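Long-range contacts in periplasmic solute binding protein (Pectobacterium atrosepticum, PDB 4RY1), which probably binds a sugar in the periplasm and hands it to an ABC-type importer: residues Asp81-Lys86 with Gly106-Leu111; Lys86-Leu91 with Ala302-Asn307; Ala180-Ile185 with Ile272-Ala277. One frame throughout, in Å; residues are numbered along the deposited sequence.

How the interactions relate
Interactions 1 and 2 are neighbours. Their centres are about 10 Å apart, they share K86, and L82, L89, L91 and L108 pack where they meet. Both join the loop and short helix of 81-91 to the structure around strand 107-123 and helix 299-310. Interaction 3 is remote, with its centre about 35 and 40 Å from theirs. This spacing is consistent with a place in the other lobe of a two-lobed binding protein. All three are partly buried. Interaction 1 combines backbone and carboxylate bonds with leucine packing. Interaction 2 is mainly apolar helix packing. Interaction 3 is led by a buried glutamine amide that reads the backbone of a loop, with smaller apolar contacts beside it.

Interaction 1. Residues Asp81-Lys86 with Gly106-Leu111; sequences DLNKQK and GKLQGL
In D81 the carboxylate carbon CG lies trans to the backbone N (chi1 -180°), and this places OD1 next to the amide of L108. L108 N donates to D81 OD1 at 3.0 Å. N83 N donates to the same D81 OD1 at 3.1 Å. The two N-H groups approach from opposite faces of the carboxylate, each well above its plane. OD1 is therefore gripped between both segments. The other bond between the segments has L82 N as donor, to L108 O at 3.0 Å. It is nearly straight (171°) and lies in the carbonyl plane. L108 thus uses both its N and its O.

The other carboxylate oxygen, D81 OD2, accepts a hydrogen bond from a water, whose O is 2.6 Å from D81 OD2. The same water also lies within bonding distance of G106 O. The K107 side chain crosses that of D81 at about a right angle, with K107 CG 3.7 Å from D81 OD2. The charged ends are not in contact, K107 NZ being 5.9 Å from D81 OD2.

Next to the polar bonds the leucines pack. L82 CB meets L108 CD2 at 3.8 Å. L82 CD1 rests on the backbone of G110 and touches L111 CB at 3.9 Å. M306 of helix 299-310 and L89 of helix 86-89 also touch L82 and L111.

The N83 N to D81 OD1 bond makes an Asx turn, which opens the 3-10 segment 82-84. The bonds of L108 tie that turn to the start of strand 107-123.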
ATOM      1  N   ASP A  81      19.677  14.032  -3.493  1.00 14.19           N
ATOM      2  CA  ASP A  81      19.520  14.121  -2.040  1.00 13.53           C
ATOM      3  C   ASP A  81      18.670  15.332  -1.657  1.00 14.11           C
ATOM      4  O   ASP A  81      19.117  16.485  -1.708  1.00 14.14           O
ATOM      5  CB  ASP A  81      20.891  14.206  -1.387  1.00 14.20           C
ATOM      6  CG  ASP A  81      20.845  14.296   0.116  1.00 16.02           C
ATOM      7  OD1 ASP A  81      19.757  14.225   0.729  1.00 15.32           O
ATOM      8  OD2 ASP A  81      21.954  14.465   0.686  1.00 19.77           O
ATOM      9  N   LEU A  82      17.434  15.057  -1.241  1.00 12.76           N
ATOM     10  CA  LEU A  82      16.480  16.135  -0.928  1.00 12.85           C
ATOM     11  C   LEU A  82      16.864  17.006   0.267  1.00 13.82           C
ATOM     12  O   LEU A  82      16.365  18.118   0.395  1.00 14.86           O
ATOM     13  CB  LEU A  82      15.083  15.583  -0.707  1.00 12.91           C
ATOM     14  CG  LEU A  82      14.458  14.839  -1.892  1.00 12.28           C
ATOM     15  CD1 LEU A  82      13.046  14.422  -1.525  1.00 12.54           C
ATOM     16  CD2 LEU A  82      14.407  15.664  -3.162  1.00 13.01           C
ATOM     17  N   ASN A  83      17.780  16.528   1.113  1.00 13.43           N
ATOM     18  CA  ASN A  83      18.312  17.396   2.167  1.00 13.98           C
ATOM     19  C   ASN A  83      18.998  18.633   1.588  1.00 16.39           C
ATOM     20  O   ASN A  83      19.085  19.646   2.268  1.00 18.90           O
ATOM     21  CB  ASN A  83      19.271  16.657   3.126  1.00 15.94           C
ATOM     22  CG  ASN A  83      18.605  15.525   3.897  1.00 15.33           C
ATOM     23  OD1 ASN A  83      19.189  14.425   4.080  1.00 19.42           O
ATOM     24  ND2 ASN A  83      17.425  15.783   4.392  1.00 16.03           N
ATOM     25  N   LYS A  84      19.473  18.546   0.342  1.00 15.67           N
ATOM     26  CA  LYS A  84      20.047  19.711  -0.359  1.00 15.75           C
ATOM     27  C   LYS A  84      19.034  20.814  -0.684  1.00 17.52           C
ATOM     28  O   LYS A  84      19.421  21.929  -1.011  1.00 20.33           O
ATOM     29  CB  LYS A  84      20.759  19.276  -1.639  1.00 17.18           C
ATOM     30  CG  LYS A  84      21.952  18.392  -1.394  1.00 22.38           C
ATOM     31  CD  LYS A  84      22.483  17.952  -2.741  1.00 28.27           C
ATOM     32  CE  LYS A  84      23.737  17.124  -2.677  1.00 29.96           C
ATOM     33  NZ  LYS A  84      24.142  16.926  -4.096  1.00 37.33           N
ATOM     34  N   GLN A  85      17.743  20.487  -0.600  1.00 16.43           N
ATOM     35  CA  GLN A  85      16.670  21.451  -0.842  1.00 17.33           C
ATOM     36  C   GLN A  85      15.762  21.564   0.368  1.00 18.46           C
ATOM     37  O   GLN A  85      14.559  21.802   0.244  1.00 17.83           O
ATOM     38  CB  GLN A  85      15.882  21.057  -2.083  1.00 17.36           C
ATOM     39  CG  GLN A  85      16.732  21.026  -3.341  1.00 17.13           C
ATOM     40  CD  GLN A  85      17.252  22.380  -3.824  1.00 19.75           C
ATOM     41  OE1 GLN A  85      18.204  22.426  -4.617  1.00 24.47           O
ATOM     42  NE2 GLN A  85      16.635  23.466  -3.394  1.00 22.22           N
ATOM     43  N   LYS A  86      16.353  21.407   1.549  1.00 19.14           N
ATOM     44  CA  LYS A  86      15.599  21.463   2.807  1.00 21.39           C
ATOM     45  C   LYS A  86      14.695  22.695   2.913  1.00 19.61           C
ATOM     46  O   LYS A  86      13.540  22.588   3.341  1.00 21.77           O
ATOM     47  CB  LYS A  86      16.539  21.396   4.022  1.00 35.45           C
ATOM     48  CG  LYS A  86      15.823  21.749   5.319  1.00 72.35           C
ATOM     49  CD  LYS A  86      16.461  21.163   6.565  1.00 84.43           C
ATOM     50  CE  LYS A  86      15.393  20.573   7.485  1.00137.85           C
ATOM     51  NZ  LYS A  86      15.634  19.143   7.831  1.00 93.83           N
ATOM     52  N   GLY A 106      21.860   8.433   5.172  1.00 15.82           N
ATOM     53  CA  GLY A 106      21.901   9.865   5.453  1.00 17.40           C
ATOM     54  C   GLY A 106      21.361  10.781   4.372  1.00 17.76           C
ATOM     55  O   GLY A 106      21.157  11.959   4.636  1.00 20.53           O
ATOM     56  N   LYS A 107      21.125  10.243   3.169  1.00 14.65           N
ATOM     57  CA  LYS A 107      20.635  11.027   2.038  1.00 16.03           C
ATOM     58  C   LYS A 107      19.148  10.756   1.831  1.00 14.27           C
ATOM     59  O   LYS A 107      18.722   9.610   1.750  1.00 15.18           O
ATOM     60  CB  LYS A 107      21.393  10.648   0.789  1.00 17.63           C
ATOM     61  CG  LYS A 107      22.884  10.931   0.917  1.00 20.81           C
ATOM     62  CD  LYS A 107      23.596  10.831  -0.405  1.00 26.93           C
ATOM     63  CE  LYS A 107      25.076  11.176  -0.270  1.00 44.87           C
ATOM     64  NZ  LYS A 107      25.842  10.041   0.304  1.00 39.37           N
ATOM     65  N   LEU A 108      18.361  11.824   1.793  1.00 14.29           N
ATOM     66  CA  LEU A 108      16.903  11.687   1.674  1.00 13.36           C
ATOM     67  C   LEU A 108      16.507  11.406   0.229  1.00 11.70           C
ATOM     68  O   LEU A 108      16.689  12.247  -0.641  1.00 14.50           O
ATOM     69  CB  LEU A 108      16.213  12.935   2.213  1.00 13.59           C
ATOM     70  CG  LEU A 108      14.681  12.904   2.198  1.00 14.17           C
ATOM     71  CD1 LEU A 108      14.129  11.756   3.023  1.00 14.79           C
ATOM     72  CD2 LEU A 108      14.124  14.222   2.700  1.00 15.25           C
ATOM     73  N   GLN A 109      15.978  10.216  -0.027  1.00 12.35           N
ATOM     74  CA  GLN A 109      15.764   9.739  -1.392  1.00 11.88           C
ATOM     75  C   GLN A 109      14.454  10.203  -2.020  1.00 10.63           C
ATOM     76  O   GLN A 109      14.309  10.178  -3.238  1.00 12.35           O
ATOM     77  CB  GLN A 109      15.813   8.201  -1.428  1.00 12.45           C
ATOM     78  CG  GLN A 109      17.132   7.613  -0.944  1.00 14.05           C
ATOM     79  CD  GLN A 109      18.297   8.142  -1.753  1.00 13.42           C
ATOM     80  OE1 GLN A 109      19.211   8.816  -1.223  1.00 17.85           O
ATOM     81  NE2 GLN A 109      18.270   7.871  -3.028  1.00 11.36           N
ATOM     82  N   GLY A 110      13.490  10.560  -1.181  1.00 12.27           N
ATOM     83  CA  GLY A 110      12.162  10.920  -1.649  1.00 11.02           C
ATOM     84  C   GLY A 110      11.376  11.555  -0.522  1.00 11.98           C
ATOM     85  O   GLY A 110      11.711  11.387   0.638  1.00 13.59           O
ATOM     86  N   LEU A 111      10.342  12.306  -0.885  1.00 10.99           N
ATOM     87  CA  LEU A 111       9.523  13.002   0.090  1.00 11.86           C
ATOM     88  C   LEU A 111       8.155  12.276   0.154  1.00 10.57           C
ATOM     89  O   LEU A 111       7.429  12.228  -0.845  1.00 11.05           O
ATOM     90  CB  LEU A 111       9.312  14.445  -0.326  1.00 12.43           C
ATOM     91  CG  LEU A 111       8.543  15.361   0.613  1.00 14.45           C
ATOM     92  CD1 LEU A 111       9.075  15.308   2.048  1.00 16.42           C
ATOM     93  CD2 LEU A 111       8.600  16.785   0.047  1.00 16.13           C
TER
HETATM   94  O   HOH W   1      22.132  14.499   3.318  1.00 19.75           O

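Interaction 2. Residues Lys86-Leu91 with Ala302-Asn307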
ATOM      1  N   LYS A  86      16.353  21.407   1.549  1.00 19.14           N
ATOM      2  CA  LYS A  86      15.599  21.463   2.807  1.00 21.39           C
ATOM      3  C   LYS A  86      14.695  22.695   2.913  1.00 19.61           C
ATOM      4  O   LYS A  86      13.540  22.588   3.341  1.00 21.77           O
ATOM      5  CB  LYS A  86      16.539  21.396   4.022  1.00 35.45           C
ATOM      6  CG  LYS A  86      15.823  21.749   5.319  1.00 72.35           C
ATOM      7  CD  LYS A  86      16.461  21.163   6.565  1.00 84.43           C
ATOM      8  CE  LYS A  86      15.393  20.573   7.485  1.00137.85           C
ATOM      9  NZ  LYS A  86      15.634  19.143   7.831  1.00 93.83           N
ATOM     10  N   ASP A  87      15.220  23.862   2.559  1.00 20.06           N
ATOM     11  CA  ASP A  87      14.460  25.115   2.732  1.00 21.67           C
ATOM     12  C   ASP A  87      13.304  25.260   1.742  1.00 20.95           C
ATOM     13  O   ASP A  87      12.184  25.636   2.117  1.00 22.49           O
ATOM     14  CB  ASP A  87      15.383  26.330   2.654  1.00 25.33           C
ATOM     15  CG  ASP A  87      16.356  26.395   3.813  1.00 42.38           C
ATOM     16  OD1 ASP A  87      15.996  25.954   4.923  1.00 35.69           O
ATOM     17  OD2 ASP A  87      17.486  26.880   3.609  1.00 66.84           O
ATOM     18  N   ILE A  88      13.575  24.950   0.481  1.00 17.67           N
ATOM     19  CA  ILE A  88      12.540  24.996  -0.556  1.00 16.79           C
ATOM     20  C   ILE A  88      11.429  23.992  -0.238  1.00 16.09           C
ATOM     21  O   ILE A  88      10.239  24.320  -0.330  1.00 17.65           O
ATOM     22  CB  ILE A  88      13.126  24.734  -1.962  1.00 18.46           C
ATOM     23  CG1 ILE A  88      14.039  25.880  -2.404  1.00 25.57           C
ATOM     24  CG2 ILE A  88      12.006  24.509  -2.986  1.00 18.21           C
ATOM     25  CD1 ILE A  88      13.326  27.119  -2.869  1.00 31.65           C
ATOM     26  N   LEU A  89      11.816  22.787   0.165  1.00 15.71           N
ATOM     27  CA  LEU A  89      10.830  21.748   0.492  1.00 15.16           C
ATOM     28  C   LEU A  89      10.126  21.947   1.842  1.00 18.90           C
ATOM     29  O   LEU A  89       9.077  21.378   2.089  1.00 21.59           O
ATOM     30  CB  LEU A  89      11.476  20.361   0.454  1.00 14.66           C
ATOM     31  CG  LEU A  89      11.977  19.910  -0.923  1.00 15.19           C
ATOM     32  CD1 LEU A  89      12.864  18.686  -0.794  1.00 15.90           C
ATOM     33  CD2 LEU A  89      10.790  19.667  -1.849  1.00 14.98           C
ATOM     34  N   GLY A  90      10.701  22.748   2.720  1.00 17.50           N
ATOM     35  CA  GLY A  90      10.135  22.884   4.054  1.00 19.06           C
ATOM     36  C   GLY A  90      10.116  21.571   4.804  1.00 19.68           C
ATOM     37  O   GLY A  90       9.104  21.184   5.368  1.00 20.35           O
ATOM     38  N   LEU A  91      11.256  20.876   4.800  1.00 17.47           N
ATOM     39  CA  LEU A  91      11.320  19.532   5.384  1.00 17.61           C
ATOM     40  C   LEU A  91      10.913  19.504   6.866  1.00 19.64           C
ATOM     41  O   LEU A  91      10.385  18.505   7.339  1.00 21.50           O
ATOM     42  CB  LEU A  91      12.697  18.901   5.183  1.00 17.32           C
ATOM     43  CG  LEU A  91      13.051  18.566   3.724  1.00 16.33           C
ATOM     44  CD1 LEU A  91      14.404  17.887   3.652  1.00 19.88           C
ATOM     45  CD2 LEU A  91      11.999  17.680   3.061  1.00 17.95           C
ATOM     46  N   ALA A 302      12.459  21.579  -9.589  1.00 12.86           N
ATOM     47  CA  ALA A 302      11.805  20.311  -9.256  1.00 11.51           C
ATOM     48  C   ALA A 302      11.291  20.327  -7.807  1.00 11.57           C
ATOM     49  O   ALA A 302      10.128  19.991  -7.534  1.00 12.01           O
ATOM     50  CB  ALA A 302      12.783  19.141  -9.468  1.00 11.87           C
ATOM     51  N   ALA A 303      12.149  20.737  -6.889  1.00 11.97           N
ATOM     52  CA  ALA A 303      11.768  20.877  -5.484  1.00 12.58           C
ATOM     53  C   ALA A 303      10.647  21.904  -5.292  1.00 12.42           C
ATOM     54  O   ALA A 303       9.758  21.705  -4.451  1.00 12.47           O
ATOM     55  CB  ALA A 303      12.963  21.259  -4.639  1.00 13.09           C
ATOM     56  N   MET A 304      10.712  23.010  -6.036  1.00 12.11           N
ATOM     57  CA  MET A 304       9.633  24.017  -5.974  1.00 11.59           C
ATOM     58  C   MET A 304       8.286  23.401  -6.376  1.00 11.80           C
ATOM     59  O   MET A 304       7.247  23.696  -5.783  1.00 12.02           O
ATOM     60  CB  MET A 304       9.944  25.251  -6.850  1.00 12.61           C
ATOM     61  CG  MET A 304      11.113  26.097  -6.367  1.00 13.41           C
ATOM     62  SD  MET A 304      11.767  27.335  -7.572  1.00 11.84           S
ATOM     63  CE  MET A 304      10.321  28.423  -7.648  1.00 20.15           C
ATOM     64  N   LEU A 305       8.281  22.574  -7.414  1.00 10.72           N
ATOM     65  CA  LEU A 305       7.038  21.919  -7.838  1.00 10.99           C
ATOM     66  C   LEU A 305       6.521  20.975  -6.749  1.00 10.66           C
ATOM     67  O   LEU A 305       5.334  20.949  -6.402  1.00 11.51           O
ATOM     68  CB  LEU A 305       7.242  21.163  -9.140  1.00 11.14           C
ATOM     69  CG  LEU A 305       6.069  20.348  -9.676  1.00 10.84           C
ATOM     70  CD1 LEU A 305       4.797  21.180  -9.826  1.00 12.35           C
ATOM     71  CD2 LEU A 305       6.484  19.634 -10.969  1.00 13.20           C
ATOM     72  N   MET A 306       7.428  20.216  -6.165  1.00 10.53           N
ATOM     73  CA  MET A 306       7.074  19.289  -5.088  1.00 10.99           C
ATOM     74  C   MET A 306       6.502  20.046  -3.878  1.00 11.72           C
ATOM     75  O   MET A 306       5.441  19.678  -3.341  1.00 12.04           O
ATOM     76  CB  MET A 306       8.269  18.447  -4.665  1.00 11.54           C
ATOM     77  CG  MET A 306       8.676  17.436  -5.728  1.00 11.18           C
ATOM     78  SD  MET A 306      10.346  16.637  -5.490  1.00  7.84           S
ATOM     79  CE  MET A 306      10.216  16.092  -3.781  1.00 13.45           C
ATOM     80  N   ASN A 307       7.178  21.111  -3.468  1.00 11.38           N
ATOM     81  CA  ASN A 307       6.669  21.911  -2.360  1.00 12.09           C
ATOM     82  C   ASN A 307       5.302  22.494  -2.682  1.00 11.68           C
ATOM     83  O   ASN A 307       4.426  22.563  -1.826  1.00 12.91           O
ATOM     84  CB  ASN A 307       7.633  23.021  -2.010  1.00 13.56           C
ATOM     85  CG  ASN A 307       7.115  23.875  -0.885  1.00 14.06           C
ATOM     86  OD1 ASN A 307       7.161  23.473   0.283  1.00 19.34           O
ATOM     87  ND2 ASN A 307       6.612  25.040  -1.222  1.00 17.13           N
TER
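I88 and L89 meet one face of helix 299-310 through their branch ends. I88 CG2 is the main probe. It lies 3.8 Å from A303 CB and also 3.8 Å from M304 CG. It also sits 3.6 Å from M304 N, close against the helix backbone. The small A303 side chain is consistent with the close approach here. L89 CD2 meets the same methyl from another direction, about at right angles to I88 CG2, and is 3.9 Å from A303 CB. The same L89 CD2 reaches M306 CB at 4.0 Å.

N307, on helix 299-310, is directed toward the C-terminal end of helix 86-89. Its CG stands trans to its own backbone N (chi1 179°). This torsion sets CG against the last carbonyls of the short helix, with N307 CG 3.2 Å from I88 O.

The next shell fixes the shape of the short helix. G90 has positive phi and closes a Schellman motif. L91 N bonds back to K86 O at 3.2 Å, and a weak bond joins G90 N to D87 O. Further out, L82 and L111 pack on L89. F290 and I292 of strand 284-292 and V61 of strand 61-64 pack behind M306.

The contact thus depends mainly on apolar packing of methyl and methylene groups, while the Schellman bonds serve the helix end itself.

Interaction 3. Residues Ala180-Ile185 with Ile272-Ala277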
ATOM      1  N   ALA A 180       3.365 -10.800  13.912  1.00 19.23           N
ATOM      2  CA  ALA A 180       3.994  -9.732  14.712  1.00 19.49           C
ATOM      3  C   ALA A 180       3.304  -9.623  16.073  1.00 19.96           C
ATOM      4  O   ALA A 180       3.958  -9.444  17.104  1.00 22.66           O
ATOM      5  CB  ALA A 180       3.946  -8.404  13.991  1.00 19.54           C
ATOM      6  N   GLN A 181       1.981  -9.720  16.062  1.00 19.87           N
ATOM      7  CA  GLN A 181       1.190  -9.742  17.300  1.00 20.21           C
ATOM      8  C   GLN A 181       1.548 -10.916  18.184  1.00 23.21           C
ATOM      9  O   GLN A 181       1.675 -10.782  19.402  1.00 25.77           O
ATOM     10  CB  GLN A 181      -0.287  -9.823  16.979  1.00 22.13           C
ATOM     11  CG  GLN A 181      -0.804  -8.558  16.334  1.00 21.05           C
ATOM     12  CD  GLN A 181      -2.261  -8.672  15.967  1.00 22.99           C
ATOM     13  OE1 GLN A 181      -2.898  -9.692  16.213  1.00 22.92           O
ATOM     14  NE2 GLN A 181      -2.799  -7.627  15.375  1.00 20.40           N
ATOM     15  N   LYS A 182       1.704 -12.068  17.546  1.00 22.39           N
ATOM     16  CA  LYS A 182       1.944 -13.329  18.278  1.00 22.07           C
ATOM     17  C   LYS A 182       3.344 -13.441  18.859  1.00 31.43           C
ATOM     18  O   LYS A 182       3.546 -13.880  19.991  1.00 29.26           O
ATOM     19  CB  LYS A 182       1.734 -14.535  17.362  1.00 23.14           C
ATOM     20  CG  LYS A 182       1.931 -15.861  18.080  1.00 28.67           C
ATOM     21  CD  LYS A 182       1.136 -16.962  17.427  1.00 32.28           C
ATOM     22  CE  LYS A 182       1.007 -18.143  18.374  1.00 46.84           C
ATOM     23  NZ  LYS A 182       1.154 -19.421  17.644  1.00 39.42           N
ATOM     24  N   TYR A 183       4.310 -13.070  18.039  1.00 25.06           N
ATOM     25  CA  TYR A 183       5.721 -13.280  18.332  1.00 23.42           C
ATOM     26  C   TYR A 183       6.569 -12.016  18.489  1.00 26.57           C
ATOM     27  O   TYR A 183       7.708 -12.106  18.949  1.00 26.80           O
ATOM     28  CB  TYR A 183       6.346 -14.131  17.237  1.00 22.02           C
ATOM     29  CG  TYR A 183       5.772 -15.517  17.118  1.00 29.89           C
ATOM     30  CD1 TYR A 183       6.049 -16.482  18.087  1.00 32.46           C
ATOM     31  CD2 TYR A 183       4.979 -15.874  16.035  1.00 29.93           C
ATOM     32  CE1 TYR A 183       5.545 -17.756  17.981  1.00 42.69           C
ATOM     33  CE2 TYR A 183       4.461 -17.151  15.927  1.00 32.09           C
ATOM     34  CZ  TYR A 183       4.754 -18.085  16.908  1.00 28.44           C
ATOM     35  OH  TYR A 183       4.266 -19.359  16.845  1.00 32.11           O
ATOM     36  N   GLY A 184       6.060 -10.859  18.070  1.00 25.26           N
ATOM     37  CA  GLY A 184       6.826  -9.615  18.178  1.00 67.47           C
ATOM     38  C   GLY A 184       8.047  -9.559  17.278  1.00 29.79           C
ATOM     39  O   GLY A 184       9.013  -8.832  17.578  1.00 21.95           O
ATOM     40  N   ILE A 185       8.020 -10.316  16.179  1.00 21.94           N
ATOM     41  CA  ILE A 185       9.091 -10.286  15.185  1.00 20.65           C
ATOM     42  C   ILE A 185       8.503 -10.030  13.794  1.00 20.59           C
ATOM     43  O   ILE A 185       7.306 -10.263  13.565  1.00 21.29           O
ATOM     44  CB  ILE A 185       9.965 -11.563  15.173  1.00 23.65           C
ATOM     45  CG1 ILE A 185       9.201 -12.794  14.686  1.00 27.24           C
ATOM     46  CG2 ILE A 185      10.512 -11.815  16.570  1.00 27.79           C
ATOM     47  CD1 ILE A 185      10.118 -13.885  14.162  1.00 24.84           C
ATOM     48  N   ILE A 272      -7.942  -6.110  13.976  1.00 19.16           N
ATOM     49  CA  ILE A 272      -8.033  -7.462  14.531  1.00 18.53           C
ATOM     50  C   ILE A 272      -6.749  -7.775  15.299  1.00 20.81           C
ATOM     51  O   ILE A 272      -5.645  -7.646  14.779  1.00 22.36           O
ATOM     52  CB  ILE A 272      -8.282  -8.515  13.433  1.00 20.18           C
ATOM     53  CG1 ILE A 272      -9.565  -8.154  12.668  1.00 21.09           C
ATOM     54  CG2 ILE A 272      -8.383  -9.912  14.043  1.00 20.28           C
ATOM     55  CD1 ILE A 272      -9.772  -8.976  11.418  1.00 20.29           C
ATOM     56  N   THR A 273      -6.905  -8.237  16.529  1.00 20.29           N
ATOM     57  CA  THR A 273      -5.750  -8.461  17.406  1.00 22.33           C
ATOM     58  C   THR A 273      -5.899  -9.731  18.235  1.00 24.16           C
ATOM     59  O   THR A 273      -7.000 -10.093  18.640  1.00 26.87           O
ATOM     60  CB  THR A 273      -5.553  -7.263  18.349  1.00 23.95           C
ATOM     61  OG1 THR A 273      -5.514  -6.055  17.576  1.00 31.98           O
ATOM     62  CG2 THR A 273      -4.267  -7.354  19.109  1.00 24.80           C
ATOM     63  N   ILE A 274      -4.772 -10.406  18.447  1.00 19.85           N
ATOM     64  CA  ILE A 274      -4.674 -11.535  19.394  1.00 21.82           C
ATOM     65  C   ILE A 274      -4.850 -10.966  20.792  1.00 24.08           C
ATOM     66  O   ILE A 274      -4.172 -10.011  21.151  1.00 24.61           O
ATOM     67  CB  ILE A 274      -3.294 -12.246  19.330  1.00 25.87           C
ATOM     68  CG1 ILE A 274      -3.064 -12.928  17.984  1.00 24.63           C
ATOM     69  CG2 ILE A 274      -3.181 -13.319  20.422  1.00 30.72           C
ATOM     70  CD1 ILE A 274      -1.652 -13.421  17.743  1.00 31.20           C
ATOM     71  N   PRO A 275      -5.754 -11.551  21.597  1.00 21.86           N
ATOM     72  CA  PRO A 275      -5.833 -11.108  22.979  1.00 26.27           C
ATOM     73  C   PRO A 275      -4.449 -11.243  23.633  1.00 30.22           C
ATOM     74  O   PRO A 275      -3.777 -12.258  23.456  1.00 29.38           O
ATOM     75  CB  PRO A 275      -6.860 -12.070  23.592  1.00 26.84           C
ATOM     76  CG  PRO A 275      -7.685 -12.527  22.431  1.00 30.04           C
ATOM     77  CD  PRO A 275      -6.685 -12.657  21.325  1.00 25.48           C
ATOM     78  N   GLY A 276      -3.996 -10.194  24.305  1.00 26.87           N
ATOM     79  CA  GLY A 276      -2.679 -10.204  24.962  1.00 33.72           C
ATOM     80  C   GLY A 276      -1.503 -10.122  24.009  1.00 38.22           C
ATOM     81  O   GLY A 276      -0.394 -10.543  24.318  1.00 58.72           O
ATOM     82  N   ALA A 277      -1.759  -9.561  22.838  1.00 28.29           N
ATOM     83  CA  ALA A 277      -0.727  -9.435  21.818  1.00 23.86           C
ATOM     84  C   ALA A 277       0.493  -8.708  22.339  1.00 22.03           C
ATOM     85  O   ALA A 277       0.397  -7.790  23.144  1.00 30.26           O
ATOM     86  CB  ALA A 277      -1.265  -8.696  20.595  1.00 23.72           C
TER
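Segments 180-185 and 272-277 approach most closely at Q181 and A277, whose CA atoms are 4.9 Å apart. The first holds the last turn of helix 169-183. G184, the first residue after the helix, has positive phi, and its N bonds to A180 O. The second is a loop that closes in a type II beta turn from I274 to A277, with G276 at positive phi.

Q181 does most of the work. Its chain is extended beyond CG, so the terminal amide reaches across to the loop. There it brackets T273. Q181 NE2 donates to I272 O at 2.9 Å. This bond is almost straight (174°), lies in the plane of the Q181 amide and uses a lone pair of the carbonyl. I274 N donates back to Q181 OE1 at 3.0 Å, from above the carbonyl plane. The buried amide has further partners: W138 NE1 donates to OE1, and NE2 also donates to S280 O. Together these bonds fix the rotation of the amide.

Apolar contacts lie nearer the helix backbone. Q181 CB meets A277 CB at 3.9 Å. I274 CD1 touches the helix at K182, 3.6 Å from K182 CB. Beyond CB, K182 packs its CG over the centre of the Y183 ring, 3.5 Å above the plane. K182 NZ forms a salt bridge with E204 of helix 199-214.

The contact thus joins the end of helix 169-183 to the loop between strands 266-268 and 284-292. Helix 138-152 packs on I272 and I274, and strand 107-123 touches I272.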